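Local coordinates for protein serine acetyltransferase (Entamoeba histolytica, PDB 3P47) that probably transfers an acetyl group to the hydroxyl of L-serine, as its family does in cysteine biosynthesis, and binds L-cysteine between subunits, at residues T191-E196 / H225-D230; S203-A208 / G237-G242; Y8-Q13 / E96-I101; G176-D181 / C198-S203. All coordinates share one frame; numbering follows the deposited sequence.

Contact 3 comes first along the chain and lies in the helical part, joining helix 2-20 to helix 84-115. The other three each pair strands in one of the three parallel sheets that wall a left-handed parallel beta-helix. Their centres are 12 to 13 Å apart, whereas contact 3 lies 26 to 34 Å from them. Contact 4 closes before contact 2 opens, and the two share Ser203; contact 1 interleaves with both, as expected for coils wound one on another. Contacts 1 and 2 reach the same bound cysteine, while contact 4 reaches a different one, so the coils of one chain serve pockets on two subunit interfaces of the trimer.

Contact 1 of 4, residues T191-E196 / H225-D230; sequences TAIIGE and HPTVGD. With CYS (cysteine), chain B.
Ile193 and Ile194 pair in parallel with Thr227 and Val228, joining neighbouring coils in one flat wall of the left-handed beta-helix built by hexapeptide repeats; the pairing runs on into the cysteine pocket. Val228 N gives the shortest bond of the ladder, 2.7 Å to Ile193 O, flanked by Ile193 N to Pro226 O. Gly195 N then reaches Val228 O at 2.9 Å from 37° above the carbonyl plane, with a weak second bond to Gly229 O. Beyond it the strands are tied by a side chain: Asp230 OD1 takes Glu196 N at 2.7 Å on the anti side of the carboxylate, 34° out of its plane, and packs 3.3 Å from CA of Gly195. A water donates to both Glu196 O and Gly229 O and so bridges the two strands at this end.

At the other end Thr191 grips the His225 ring. Its backbone N-H bonds to ND1 at 3.1 Å, and OG1, set between the backbone N and the carbonyl carbon (chi1 67°), lies 3.0 Å from the same ND1; OG1 also bonds to Arg224 N. Held on this side, the imidazole presents NE2 to the bound cysteine's O at 3.1 Å, a weak bond. Ala208, His210 and Arg224 complete this part of the pocket.

Ile193 lies side by side with Thr227, whose OG1 bonds to Lys223. Ile194 and Val228 point to the opposite face and meet Leu206 of strand 205-207 inside the beta-helix, while strand 173-174 continues the wall beyond Ile193 and Ile194.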
loop_
_atom_site.group_PDB
_atom_site.type_symbol
_atom_site.label_atom_id
_atom_site.label_comp_id
_atom_site.label_asym_id
_atom_site.label_seq_id
_atom_site.Cartn_x
_atom_site.Cartn_y
_atom_site.Cartn_z
ATOM N N THR A 191 2.800 -18.788 11.424
ATOM C CA THR A 191 2.915 -20.224 11.448
ATOM C C THR A 191 2.385 -20.893 10.213
ATOM O O THR A 191 2.270 -22.115 10.170
ATOM C CB THR A 191 2.325 -20.856 12.740
ATOM O OG1 THR A 191 0.912 -20.675 12.766
ATOM C CG2 THR A 191 2.958 -20.203 13.937
ATOM N N ALA A 192 2.124 -20.098 9.186
ATOM C CA ALA A 192 1.749 -20.656 7.876
ATOM C C ALA A 192 2.842 -21.553 7.280
ATOM O O ALA A 192 4.040 -21.280 7.413
ATOM C CB ALA A 192 1.379 -19.498 6.928
ATOM N N ILE A 193 2.430 -22.629 6.601
ATOM C CA ILE A 193 3.386 -23.476 5.867
ATOM C C ILE A 193 2.854 -23.631 4.480
ATOM O O ILE A 193 1.695 -24.023 4.306
ATOM C CB ILE A 193 3.533 -24.899 6.521
ATOM C CG1 ILE A 193 3.920 -24.805 7.983
ATOM C CG2 ILE A 193 4.536 -25.786 5.762
ATOM C CD1 ILE A 193 5.160 -24.099 8.268
ATOM N N ILE A 194 3.687 -23.301 3.486
ATOM C CA ILE A 194 3.239 -23.330 2.118
ATOM C C ILE A 194 4.225 -24.188 1.286
ATOM O O ILE A 194 5.449 -23.988 1.319
ATOM C CB ILE A 194 3.169 -21.885 1.538
ATOM C CG1 ILE A 194 2.193 -21.030 2.350
ATOM C CG2 ILE A 194 2.924 -21.964 0.027
ATOM C CD1 ILE A 194 2.184 -19.547 1.954
ATOM N N GLY A 195 3.677 -25.134 0.543
ATOM C CA GLY A 195 4.484 -26.055 -0.257
ATOM C C GLY A 195 4.930 -25.441 -1.572
ATOM O O GLY A 195 4.881 -24.214 -1.751
ATOM N N GLU A 196 5.335 -26.305 -2.508
ATOM C CA GLU A 196 5.942 -25.880 -3.770
ATOM C C GLU A 196 4.854 -25.450 -4.765
ATOM O O GLU A 196 3.705 -25.925 -4.706
ATOM C CB GLU A 196 6.764 -27.051 -4.376
ATOM C CG GLU A 196 7.808 -26.648 -5.422
ATOM C CD GLU A 196 9.168 -26.208 -4.864
ATOM O OE1 GLU A 196 9.988 -25.679 -5.654
ATOM O OE2 GLU A 196 9.435 -26.379 -3.655
ATOM N N HIS A 225 -2.039 -21.069 11.923
ATOM C CA HIS A 225 -2.335 -20.647 10.538
ATOM C C HIS A 225 -2.303 -21.864 9.599
ATOM O O HIS A 225 -1.811 -22.930 9.982
ATOM C CB HIS A 225 -1.317 -19.592 10.094
ATOM C CG HIS A 225 -1.268 -18.393 10.997
ATOM N ND1 HIS A 225 -0.185 -18.100 11.796
ATOM C CD2 HIS A 225 -2.189 -17.434 11.247
ATOM C CE1 HIS A 225 -0.437 -17.010 12.496
ATOM N NE2 HIS A 225 -1.645 -16.579 12.174
ATOM N N PRO A 226 -2.805 -21.723 8.364
ATOM C CA PRO A 226 -2.968 -22.981 7.599
ATOM C C PRO A 226 -1.668 -23.635 7.102
ATOM O O PRO A 226 -0.622 -22.994 6.999
ATOM C CB PRO A 226 -3.860 -22.561 6.417
ATOM C CG PRO A 226 -4.453 -21.185 6.833
ATOM C CD PRO A 226 -3.341 -20.559 7.621
ATOM N N THR A 227 -1.738 -24.919 6.777
ATOM C CA THR A 227 -0.623 -25.582 6.088
ATOM C C THR A 227 -1.159 -25.936 4.719
ATOM O O THR A 227 -2.241 -26.516 4.617
ATOM C CB THR A 227 -0.148 -26.859 6.852
ATOM O OG1 THR A 227 0.559 -26.470 8.040
ATOM C CG2 THR A 227 0.799 -27.725 5.975
ATOM N N VAL A 228 -0.423 -25.556 3.679
ATOM C CA VAL A 228 -0.867 -25.647 2.282
ATOM C C VAL A 228 0.136 -26.564 1.573
ATOM O O VAL A 228 1.331 -26.399 1.725
ATOM C CB VAL A 228 -0.902 -24.235 1.626
ATOM C CG1 VAL A 228 -1.286 -24.285 0.176
ATOM C CG2 VAL A 228 -1.857 -23.274 2.378
ATOM N N GLY A 229 -0.369 -27.521 0.793
ATOM C CA GLY A 229 0.487 -28.493 0.114
ATOM C C GLY A 229 1.072 -27.922 -1.160
ATOM O O GLY A 229 1.331 -26.709 -1.245
ATOM N N ASP A 230 1.291 -28.790 -2.156
ATOM C CA ASP A 230 1.925 -28.384 -3.392
ATOM C C ASP A 230 0.903 -28.147 -4.491
ATOM O O ASP A 230 -0.205 -28.665 -4.434
ATOM C CB ASP A 230 2.953 -29.433 -3.872
ATOM C CG ASP A 230 4.029 -29.755 -2.832
ATOM O OD1 ASP A 230 4.475 -28.864 -2.071
ATOM O OD2 ASP A 230 4.475 -30.931 -2.807
HETATM N N CYS B . -1.752 -11.482 13.808
HETATM C CA CYS B . -2.632 -12.606 14.248
HETATM C C CYS B . -1.831 -13.905 14.455
HETATM O O CYS B . -2.397 -14.942 14.710
HETATM C CB CYS B . -3.711 -12.819 13.192
HETATM S SG CYS B . -2.929 -13.461 11.780
HETATM O OXT CYS B . -0.614 -13.941 14.349
HETATM O O HOH W 1 1.307 -24.979 -3.338
#

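Contact 2 of 4, residues S203-A208 / G237-G242; sequences SVTLGA and GAKVLG. With CYS (cysteine), chain B.
Leu206 and Val240 lie side by side on the inward face of two parallel strands, in a wall of the left-handed parallel beta-helix. This is a tight part of the contact: Leu206 CD2 rests 3.6 Å from Val240 CB, with CG1 and CG2 of the valine close behind, and Ile234 from another wall packs on Leu206. Four backbone bonds run the length of the pair: Thr205 N to Ala238 O, Val240 N to Thr205 O, Gly207 N to Val240 O and Gly242 N to Gly207 O, the last at 2.9 Å.

On the outward face the Thr205-Lys239 pair is looser, Thr205 CB and OG1 both standing 3.9 Å from Lys239 CD. Thr205 is nonetheless packed as closely as the inner pair on its other branch: OG1 lies beside the backbone N (chi1 -73°), which puts CG2 anti to that N and 3.6 Å from Leu241 CD2. The second subunit completes this face: Gln202 of that chain bonds to Thr205 OG1, and its Thr236 packs on Lys239 and Leu241. Gly242, partly exposed, marks the more open end, whereas Ala208 beside it lines the pocket, its O lying 3.3 Å from CB of the bound cysteine.

Lys239 bends at chi2 and chi4 and curls back along its own strand. Besides Asn255 of the second subunit, its NZ grips Gly237 O at 2.7 Å and, weakly, Ser203 O at 3.4 Å.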
loop_
_atom_site.group_PDB
_atom_site.type_symbol
_atom_site.label_atom_id
_atom_site.label_comp_id
_atom_site.label_asym_id
_atom_site.label_seq_id
_atom_site.Cartn_x
_atom_site.Cartn_y
_atom_site.Cartn_z
ATOM N N SER A 203 -5.519 -9.968 -2.121
ATOM C CA SER A 203 -6.525 -10.122 -1.062
ATOM C C SER A 203 -6.694 -11.522 -0.513
ATOM O O SER A 203 -7.721 -11.802 0.085
ATOM C CB SER A 203 -7.915 -9.600 -1.534
ATOM O OG SER A 203 -7.880 -8.178 -1.619
ATOM N N VAL A 204 -5.686 -12.376 -0.670
ATOM C CA VAL A 204 -5.721 -13.708 -0.060
ATOM C C VAL A 204 -5.143 -13.672 1.361
ATOM O O VAL A 204 -4.067 -13.105 1.598
ATOM C CB VAL A 204 -4.939 -14.729 -0.920
ATOM C CG1 VAL A 204 -4.571 -15.971 -0.118
ATOM C CG2 VAL A 204 -5.712 -15.106 -2.179
ATOM N N THR A 205 -5.820 -14.314 2.297
ATOM C CA THR A 205 -5.273 -14.491 3.653
ATOM C C THR A 205 -5.021 -15.975 3.883
ATOM O O THR A 205 -5.912 -16.787 3.641
ATOM C CB THR A 205 -6.245 -13.971 4.763
ATOM O OG1 THR A 205 -6.258 -12.528 4.776
ATOM C CG2 THR A 205 -5.774 -14.439 6.171
ATOM N N LEU A 206 -3.820 -16.295 4.357
ATOM C CA LEU A 206 -3.513 -17.625 4.912
ATOM C C LEU A 206 -3.153 -17.281 6.342
ATOM O O LEU A 206 -2.008 -16.935 6.650
ATOM C CB LEU A 206 -2.318 -18.237 4.163
ATOM C CG LEU A 206 -2.623 -18.753 2.750
ATOM C CD1 LEU A 206 -1.373 -19.147 1.987
ATOM C CD2 LEU A 206 -3.562 -19.972 2.831
ATOM N N GLY A 207 -4.152 -17.294 7.213
ATOM C CA GLY A 207 -3.997 -16.541 8.449
ATOM C C GLY A 207 -4.888 -17.050 9.538
ATOM O O GLY A 207 -5.189 -18.231 9.576
ATOM N N ALA A 208 -5.261 -16.146 10.443
ATOM C CA ALA A 208 -6.149 -16.473 11.543
ATOM C C ALA A 208 -6.866 -15.188 11.952
ATOM O O ALA A 208 -6.368 -14.068 11.703
ATOM C CB ALA A 208 -5.351 -17.031 12.735
ATOM N N GLY A 237 -9.193 -12.863 -3.040
ATOM C CA GLY A 237 -10.168 -12.623 -1.959
ATOM C C GLY A 237 -10.439 -13.757 -1.003
ATOM O O GLY A 237 -11.104 -13.571 0.034
ATOM N N ALA A 238 -9.904 -14.931 -1.325
ATOM C CA ALA A 238 -10.072 -16.110 -0.480
ATOM C C ALA A 238 -9.452 -15.894 0.908
ATOM O O ALA A 238 -8.309 -15.395 1.036
ATOM C CB ALA A 238 -9.478 -17.335 -1.148
ATOM N N LYS A 239 -10.192 -16.284 1.945
ATOM C CA LYS A 239 -9.727 -16.171 3.324
ATOM C C LYS A 239 -9.618 -17.570 3.897
ATOM O O LYS A 239 -10.663 -18.216 4.204
ATOM C CB LYS A 239 -10.722 -15.371 4.189
ATOM C CG LYS A 239 -11.121 -13.953 3.690
ATOM C CD LYS A 239 -9.894 -13.081 3.605
ATOM C CE LYS A 239 -10.212 -11.650 3.173
ATOM N NZ LYS A 239 -10.675 -11.586 1.770
ATOM N N VAL A 240 -8.381 -18.033 4.062
ATOM C CA VAL A 240 -8.099 -19.374 4.597
ATOM C C VAL A 240 -7.536 -19.220 6.016
ATOM O O VAL A 240 -6.435 -18.697 6.192
ATOM C CB VAL A 240 -7.078 -20.069 3.686
ATOM C CG1 VAL A 240 -6.828 -21.522 4.121
ATOM C CG2 VAL A 240 -7.556 -19.979 2.231
ATOM N N LEU A 241 -8.312 -19.656 7.016
ATOM C CA LEU A 241 -8.064 -19.285 8.400
ATOM C C LEU A 241 -7.954 -20.481 9.340
ATOM O O LEU A 241 -8.718 -21.447 9.241
ATOM C CB LEU A 241 -9.167 -18.339 8.893
ATOM C CG LEU A 241 -9.347 -16.987 8.138
ATOM C CD1 LEU A 241 -10.550 -16.222 8.664
ATOM C CD2 LEU A 241 -8.135 -16.073 8.282
ATOM N N GLY A 242 -6.993 -20.394 10.252
ATOM C CA GLY A 242 -6.901 -21.354 11.339
ATOM C C GLY A 242 -5.842 -22.391 11.092
ATOM O O GLY A 242 -5.167 -22.406 10.044
HETATM N N CYS B . -1.752 -11.482 13.808
HETATM C CA CYS B . -2.632 -12.606 14.248
HETATM C C CYS B . -1.831 -13.905 14.455
HETATM O O CYS B . -2.397 -14.942 14.710
HETATM C CB CYS B . -3.711 -12.819 13.192
HETATM S SG CYS B . -2.929 -13.461 11.780
HETATM O OXT CYS B . -0.614 -13.941 14.349
#

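Contact 3 of 4, residues Y8-Q13 / E96-I101; sequences YSIAHQ and EKLPSI
Ile10 and Gln13 face Glu96, Leu98 and Pro99 where two nearly parallel helices of the helical part pack together; the segment axes are 9.4 Å apart and 9° from parallel. The contact is modest and has no hydrogen bond across it.

Walking along the second helix, Glu96 comes first. Its side chain points away, but its CA is met by the end of Ile10, whose CD1 lies 4.3 Å off. Tyr6, one turn earlier on helix 2-20, touches the Glu96 side chain. Lys97 also turns its back on the contact, packing on Val143 of helix 130-146, with a long salt bridge to Glu96 beside it.

Leu98 points toward helix 2-20 and offers its CB to the CG2 branch of Ile10 at 4.2 Å. The rest of this leucine is buried among Phe47, Leu67 and Ile140, linking the pair to three more helices.

Pro99 follows and holds the middle of the contact. It has no N-H to give and Ser100 N makes no bond to the preceding turn either, so the helix is kinked here; the regular pattern resumes by Ile101, whose N bonds to Lys97 O at 2.9 Å. The pyrrolidine ring lies between two residues of the facing helix: Ile10 CG2 approaches CD, and Gln13 comes against CG and CB, with Met17 one turn further on. The Gln13 chain leaves with CG opposite the backbone N (chi1 173°), which, before the bend at chi2, carries its aliphatic part at a slant across the proline, with Gln13 CG 3.8 Å from Pro99 CG.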
loop_
_atom_site.group_PDB
_atom_site.type_symbol
_atom_site.label_atom_id
_atom_site.label_comp_id
_atom_site.label_asym_id
_atom_site.label_seq_id
_atom_site.Cartn_x
_atom_site.Cartn_y
_atom_site.Cartn_z
ATOM N N TYR A 8 33.525 -12.889 1.665
ATOM C CA TYR A 8 34.292 -13.114 0.417
ATOM C C TYR A 8 33.949 -14.444 -0.216
ATOM O O TYR A 8 33.770 -14.511 -1.440
ATOM C CB TYR A 8 35.807 -13.129 0.659
ATOM C CG TYR A 8 36.475 -11.838 0.986
ATOM C CD1 TYR A 8 35.755 -10.633 1.138
ATOM C CD2 TYR A 8 37.851 -11.810 1.179
ATOM C CE1 TYR A 8 36.435 -9.434 1.459
ATOM C CE2 TYR A 8 38.519 -10.644 1.478
ATOM C CZ TYR A 8 37.809 -9.471 1.632
ATOM O OH TYR A 8 38.510 -8.327 1.947
ATOM N N SER A 9 33.915 -15.509 0.599
ATOM C CA SER A 9 33.599 -16.866 0.109
ATOM C C SER A 9 32.174 -16.971 -0.441
ATOM O O SER A 9 31.956 -17.627 -1.450
ATOM C CB SER A 9 33.773 -17.927 1.204
ATOM O OG SER A 9 32.737 -17.872 2.193
ATOM N N ILE A 10 31.211 -16.378 0.272
ATOM C CA ILE A 10 29.824 -16.366 -0.180
ATOM C C ILE A 10 29.677 -15.485 -1.438
ATOM O O ILE A 10 29.024 -15.904 -2.372
ATOM C CB ILE A 10 28.856 -15.946 0.953
ATOM C CG1 ILE A 10 28.934 -16.986 2.103
ATOM C CG2 ILE A 10 27.416 -15.787 0.383
ATOM C CD1 ILE A 10 28.349 -18.378 1.778
ATOM N N ALA A 11 30.320 -14.324 -1.464
ATOM C CA ALA A 11 30.290 -13.440 -2.662
ATOM C C ALA A 11 30.905 -14.158 -3.854
ATOM O O ALA A 11 30.435 -14.037 -4.979
ATOM C CB ALA A 11 31.040 -12.154 -2.395
ATOM N N HIS A 12 31.970 -14.927 -3.608
ATOM C CA HIS A 12 32.559 -15.759 -4.676
ATOM C C HIS A 12 31.583 -16.806 -5.230
ATOM O O HIS A 12 31.452 -16.942 -6.438
ATOM C CB HIS A 12 33.858 -16.423 -4.177
ATOM C CG HIS A 12 34.443 -17.378 -5.173
ATOM N ND1 HIS A 12 35.096 -16.949 -6.306
ATOM C CD2 HIS A 12 34.415 -18.727 -5.242
ATOM C CE1 HIS A 12 35.460 -18.000 -7.024
ATOM N NE2 HIS A 12 35.056 -19.090 -6.402
ATOM N N GLN A 13 30.910 -17.547 -4.342
ATOM C CA GLN A 13 29.958 -18.551 -4.742
ATOM C C GLN A 13 28.808 -17.896 -5.550
ATOM O O GLN A 13 28.422 -18.382 -6.607
ATOM C CB GLN A 13 29.428 -19.294 -3.507
ATOM C CG GLN A 13 28.299 -20.275 -3.782
ATOM C CD GLN A 13 28.611 -21.355 -4.821
ATOM O OE1 GLN A 13 29.756 -21.807 -4.967
ATOM N NE2 GLN A 13 27.569 -21.805 -5.519
ATOM N N GLU A 96 25.392 -17.921 5.127
ATOM C CA GLU A 96 25.434 -19.348 4.760
ATOM C C GLU A 96 24.296 -19.773 3.811
ATOM O O GLU A 96 24.485 -20.613 2.926
ATOM C CB GLU A 96 25.332 -20.147 6.048
ATOM C CG GLU A 96 25.186 -21.645 5.888
ATOM C CD GLU A 96 24.840 -22.324 7.201
ATOM O OE1 GLU A 96 24.863 -21.636 8.256
ATOM O OE2 GLU A 96 24.524 -23.536 7.180
ATOM N N LYS A 97 23.107 -19.201 4.015
ATOM C CA LYS A 97 21.934 -19.569 3.236
ATOM C C LYS A 97 21.792 -18.806 1.909
ATOM O O LYS A 97 20.910 -19.133 1.118
ATOM C CB LYS A 97 20.687 -19.316 4.071
ATOM C CG LYS A 97 20.486 -20.311 5.204
ATOM C CD LYS A 97 19.856 -21.607 4.684
ATOM C CE LYS A 97 19.689 -22.621 5.807
ATOM N NZ LYS A 97 20.982 -23.262 6.185
ATOM N N LEU A 98 22.617 -17.799 1.661
ATOM C CA LEU A 98 22.347 -16.963 0.472
ATOM C C LEU A 98 22.446 -17.764 -0.850
ATOM O O LEU A 98 21.657 -17.537 -1.756
ATOM C CB LEU A 98 23.179 -15.669 0.419
ATOM C CG LEU A 98 22.942 -14.628 1.521
ATOM C CD1 LEU A 98 23.931 -13.539 1.372
ATOM C CD2 LEU A 98 21.514 -14.092 1.449
ATOM N N PRO A 99 23.419 -18.697 -0.969
ATOM C CA PRO A 99 23.436 -19.441 -2.251
ATOM C C PRO A 99 22.166 -20.267 -2.460
ATOM O O PRO A 99 21.601 -20.256 -3.575
ATOM C CB PRO A 99 24.695 -20.346 -2.119
ATOM C CG PRO A 99 25.622 -19.543 -1.260
ATOM C CD PRO A 99 24.655 -18.926 -0.188
ATOM N N SER A 100 21.644 -20.898 -1.408
ATOM C CA SER A 100 20.399 -21.674 -1.563
ATOM C C SER A 100 19.225 -20.742 -1.869
ATOM O O SER A 100 18.353 -21.085 -2.655
ATOM C CB SER A 100 20.077 -22.603 -0.362
ATOM O OG SER A 100 20.004 -21.895 0.863
ATOM N N ILE A 101 19.203 -19.573 -1.218
ATOM C CA ILE A 101 18.117 -18.603 -1.476
ATOM C C ILE A 101 18.159 -18.122 -2.913
ATOM O O ILE A 101 17.094 -17.980 -3.577
ATOM C CB ILE A 101 18.121 -17.449 -0.451
ATOM C CG1 ILE A 101 17.817 -18.018 0.938
ATOM C CG2 ILE A 101 17.077 -16.379 -0.857
ATOM C CD1 ILE A 101 18.157 -17.003 2.099
#

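Contact 4 of 4, residues G176-D181 / C198-S203; sequences GHFFID and CRIYQS. With CYS (cysteine), chain C.
Phe178 and Ile200 form the apolar centre: the phenyl ring turns its edge to the isoleucine, CE1 lying 3.6 Å from Ile200 CD1. Cys198 CB sits at the same ring edge, 3.9 Å from CD1, and Ile180 extends the patch on the inward face of a left-handed beta-helix wall. Phe178 reaches this position with CG anti to the backbone N (chi1 -178°), and Val135 and Arg139 of helix 130-146 pack on it.

Outside this core runs a parallel ladder of three bonds: Phe179 N to Cys198 O, Ile200 N to Phe179 O at 2.9 Å, and Asp181 N to Ile200 O. At its start two waters continue the pairing, one joining Gly176 O to Cys198 N, the other joining His177 O and, more weakly, Cys198 O.

On the outward face Phe179 and Arg199 cross at a slant, CD2 of the ring 4.2 Å from the arginine CG; ring and guanidinium, their planes 72° apart, do not stack, and NH1 goes on to His210 O of the third subunit. Next come Asp181 and Tyr201, CB of the aspartate 3.8 Å from CE1, with the carboxylate turned 46° from the ring. A water donates to Asp181 OD2 and accepts from Tyr201 OH, 2.6 Å on each side, and that hydroxyl bonds to His210 N of the third subunit.

OD2 also takes the amino group of the bound cysteine at 2.6 Å. The site draws on two chains: the acidic pair Asp181 and Asp116 probably favours an ammonium, while Arg224 and His210 of the third subunit bond to the same ligand.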
loop_
_atom_site.group_PDB
_atom_site.type_symbol
_atom_site.label_atom_id
_atom_site.label_comp_id
_atom_site.label_asym_id
_atom_site.label_seq_id
_atom_site.Cartn_x
_atom_site.Cartn_y
_atom_site.Cartn_z
ATOM N N GLY A 176 9.839 -23.320 -2.824
ATOM C CA GLY A 176 10.091 -22.651 -4.119
ATOM C C GLY A 176 8.954 -22.620 -5.132
ATOM O O GLY A 176 7.856 -23.111 -4.877
ATOM N N HIS A 177 9.270 -22.090 -6.307
ATOM C CA HIS A 177 8.293 -21.846 -7.357
ATOM C C HIS A 177 7.089 -21.151 -6.778
ATOM O O HIS A 177 5.919 -21.567 -7.023
ATOM C CB HIS A 177 7.894 -23.171 -8.018
ATOM C CG HIS A 177 9.048 -23.859 -8.710
ATOM N ND1 HIS A 177 9.421 -23.569 -10.011
ATOM C CD2 HIS A 177 9.891 -24.826 -8.285
ATOM C CE1 HIS A 177 10.442 -24.332 -10.363
ATOM N NE2 HIS A 177 10.764 -25.093 -9.326
ATOM N N PHE A 178 7.361 -20.124 -5.958
ATOM C CA PHE A 178 6.299 -19.397 -5.290
ATOM C C PHE A 178 5.969 -18.130 -6.090
ATOM O O PHE A 178 6.877 -17.434 -6.544
ATOM C CB PHE A 178 6.758 -19.017 -3.846
ATOM C CG PHE A 178 5.713 -18.306 -3.031
ATOM C CD1 PHE A 178 4.479 -18.898 -2.784
ATOM C CD2 PHE A 178 6.002 -17.080 -2.429
ATOM C CE1 PHE A 178 3.505 -18.222 -2.023
ATOM C CE2 PHE A 178 5.022 -16.388 -1.665
ATOM C CZ PHE A 178 3.799 -16.969 -1.432
ATOM N N PHE A 179 4.678 -17.833 -6.226
ATOM C CA PHE A 179 4.244 -16.648 -6.959
ATOM C C PHE A 179 3.024 -16.027 -6.299
ATOM O O PHE A 179 2.008 -16.690 -6.135
ATOM C CB PHE A 179 3.948 -17.018 -8.420
ATOM C CG PHE A 179 3.431 -15.860 -9.292
ATOM C CD1 PHE A 179 4.021 -14.613 -9.241
ATOM C CD2 PHE A 179 2.435 -16.101 -10.239
ATOM C CE1 PHE A 179 3.570 -13.556 -10.078
ATOM C CE2 PHE A 179 1.987 -15.066 -11.107
ATOM C CZ PHE A 179 2.567 -13.806 -11.001
ATOM N N ILE A 180 3.158 -14.746 -5.938
ATOM C CA ILE A 180 2.015 -13.870 -5.599
ATOM C C ILE A 180 1.841 -12.911 -6.786
ATOM O O ILE A 180 2.738 -12.133 -7.088
ATOM C CB ILE A 180 2.294 -13.018 -4.325
ATOM C CG1 ILE A 180 2.527 -13.933 -3.099
ATOM C CG2 ILE A 180 1.110 -11.984 -4.115
ATOM C CD1 ILE A 180 3.261 -13.216 -1.895
ATOM N N ASP A 181 0.673 -12.985 -7.425
ATOM C CA ASP A 181 0.295 -12.072 -8.496
ATOM C C ASP A 181 -0.562 -10.968 -7.940
ATOM O O ASP A 181 -1.505 -11.246 -7.196
ATOM C CB ASP A 181 -0.504 -12.806 -9.584
ATOM C CG ASP A 181 -0.511 -12.037 -10.903
ATOM O OD1 ASP A 181 0.139 -10.978 -10.983
ATOM O OD2 ASP A 181 -1.144 -12.501 -11.857
ATOM N N CYS A 198 3.045 -22.762 -5.172
ATOM C CA CYS A 198 1.856 -22.070 -4.719
ATOM C C CYS A 198 1.658 -20.782 -5.511
ATOM O O CYS A 198 2.596 -20.016 -5.671
ATOM C CB CYS A 198 1.936 -21.792 -3.198
ATOM S SG CYS A 198 0.367 -21.201 -2.545
ATOM N N ARG A 199 0.445 -20.586 -6.017
ATOM C CA ARG A 199 0.081 -19.380 -6.723
ATOM C C ARG A 199 -1.005 -18.649 -5.968
ATOM O O ARG A 199 -2.093 -19.159 -5.788
ATOM C CB ARG A 199 -0.365 -19.708 -8.167
ATOM C CG ARG A 199 -0.738 -18.482 -9.001
ATOM C CD ARG A 199 -1.083 -18.902 -10.462
ATOM N NE ARG A 199 0.004 -19.622 -11.103
ATOM C CZ ARG A 199 -0.110 -20.451 -12.142
ATOM N NH1 ARG A 199 -1.293 -20.714 -12.692
ATOM N NH2 ARG A 199 0.979 -21.029 -12.631
ATOM N N ILE A 200 -0.722 -17.430 -5.548
ATOM C CA ILE A 200 -1.662 -16.674 -4.687
ATOM C C ILE A 200 -1.982 -15.332 -5.319
ATOM O O ILE A 200 -1.107 -14.683 -5.813
ATOM C CB ILE A 200 -1.019 -16.446 -3.301
ATOM C CG1 ILE A 200 -0.941 -17.776 -2.546
ATOM C CG2 ILE A 200 -1.791 -15.373 -2.460
ATOM C CD1 ILE A 200 -0.016 -17.677 -1.292
ATOM N N TYR A 201 -3.257 -14.944 -5.280
ATOM C CA TYR A 201 -3.713 -13.668 -5.787
ATOM C C TYR A 201 -3.915 -12.591 -4.731
ATOM O O TYR A 201 -3.780 -12.819 -3.524
ATOM C CB TYR A 201 -4.988 -13.889 -6.612
ATOM C CG TYR A 201 -4.643 -14.564 -7.926
ATOM C CD1 TYR A 201 -4.194 -13.811 -9.026
ATOM C CD2 TYR A 201 -4.687 -15.953 -8.055
ATOM C CE1 TYR A 201 -3.835 -14.412 -10.241
ATOM C CE2 TYR A 201 -4.305 -16.570 -9.273
ATOM C CZ TYR A 201 -3.892 -15.797 -10.343
ATOM O OH TYR A 201 -3.533 -16.382 -11.541
ATOM N N GLN A 202 -4.237 -11.396 -5.215
ATOM C CA GLN A 202 -4.556 -10.259 -4.355
ATOM C C GLN A 202 -5.610 -10.614 -3.285
ATOM O O GLN A 202 -6.470 -11.488 -3.500
ATOM C CB GLN A 202 -5.052 -9.102 -5.256
ATOM C CG GLN A 202 -6.332 -9.418 -6.048
ATOM C CD GLN A 202 -6.058 -9.935 -7.464
ATOM O OE1 GLN A 202 -5.113 -10.656 -7.691
ATOM N NE2 GLN A 202 -6.916 -9.569 -8.403
ATOM N N SER A 203 -5.519 -9.968 -2.121
ATOM C CA SER A 203 -6.525 -10.122 -1.062
ATOM C C SER A 203 -6.694 -11.522 -0.513
ATOM O O SER A 203 -7.721 -11.802 0.085
ATOM C CB SER A 203 -7.915 -9.600 -1.534
ATOM O OG SER A 203 -7.880 -8.178 -1.619
HETATM N N CYS C . -1.783 -11.171 -14.056
HETATM C CA CYS C . -2.766 -12.147 -14.617
HETATM C C CYS C . -3.208 -11.753 -16.038
HETATM O O CYS C . -4.078 -12.372 -16.604
HETATM C CB CYS C . -3.973 -12.205 -13.689
HETATM S SG CYS C . -4.804 -10.686 -13.831
HETATM O OXT CYS C . -2.720 -10.801 -16.629
HETATM O O HOH W 2 5.332 -22.029 -3.588
HETATM O O HOH W 3 3.536 -20.665 -8.231
HETATM O O HOH W 4 -1.868 -14.832 -12.767
#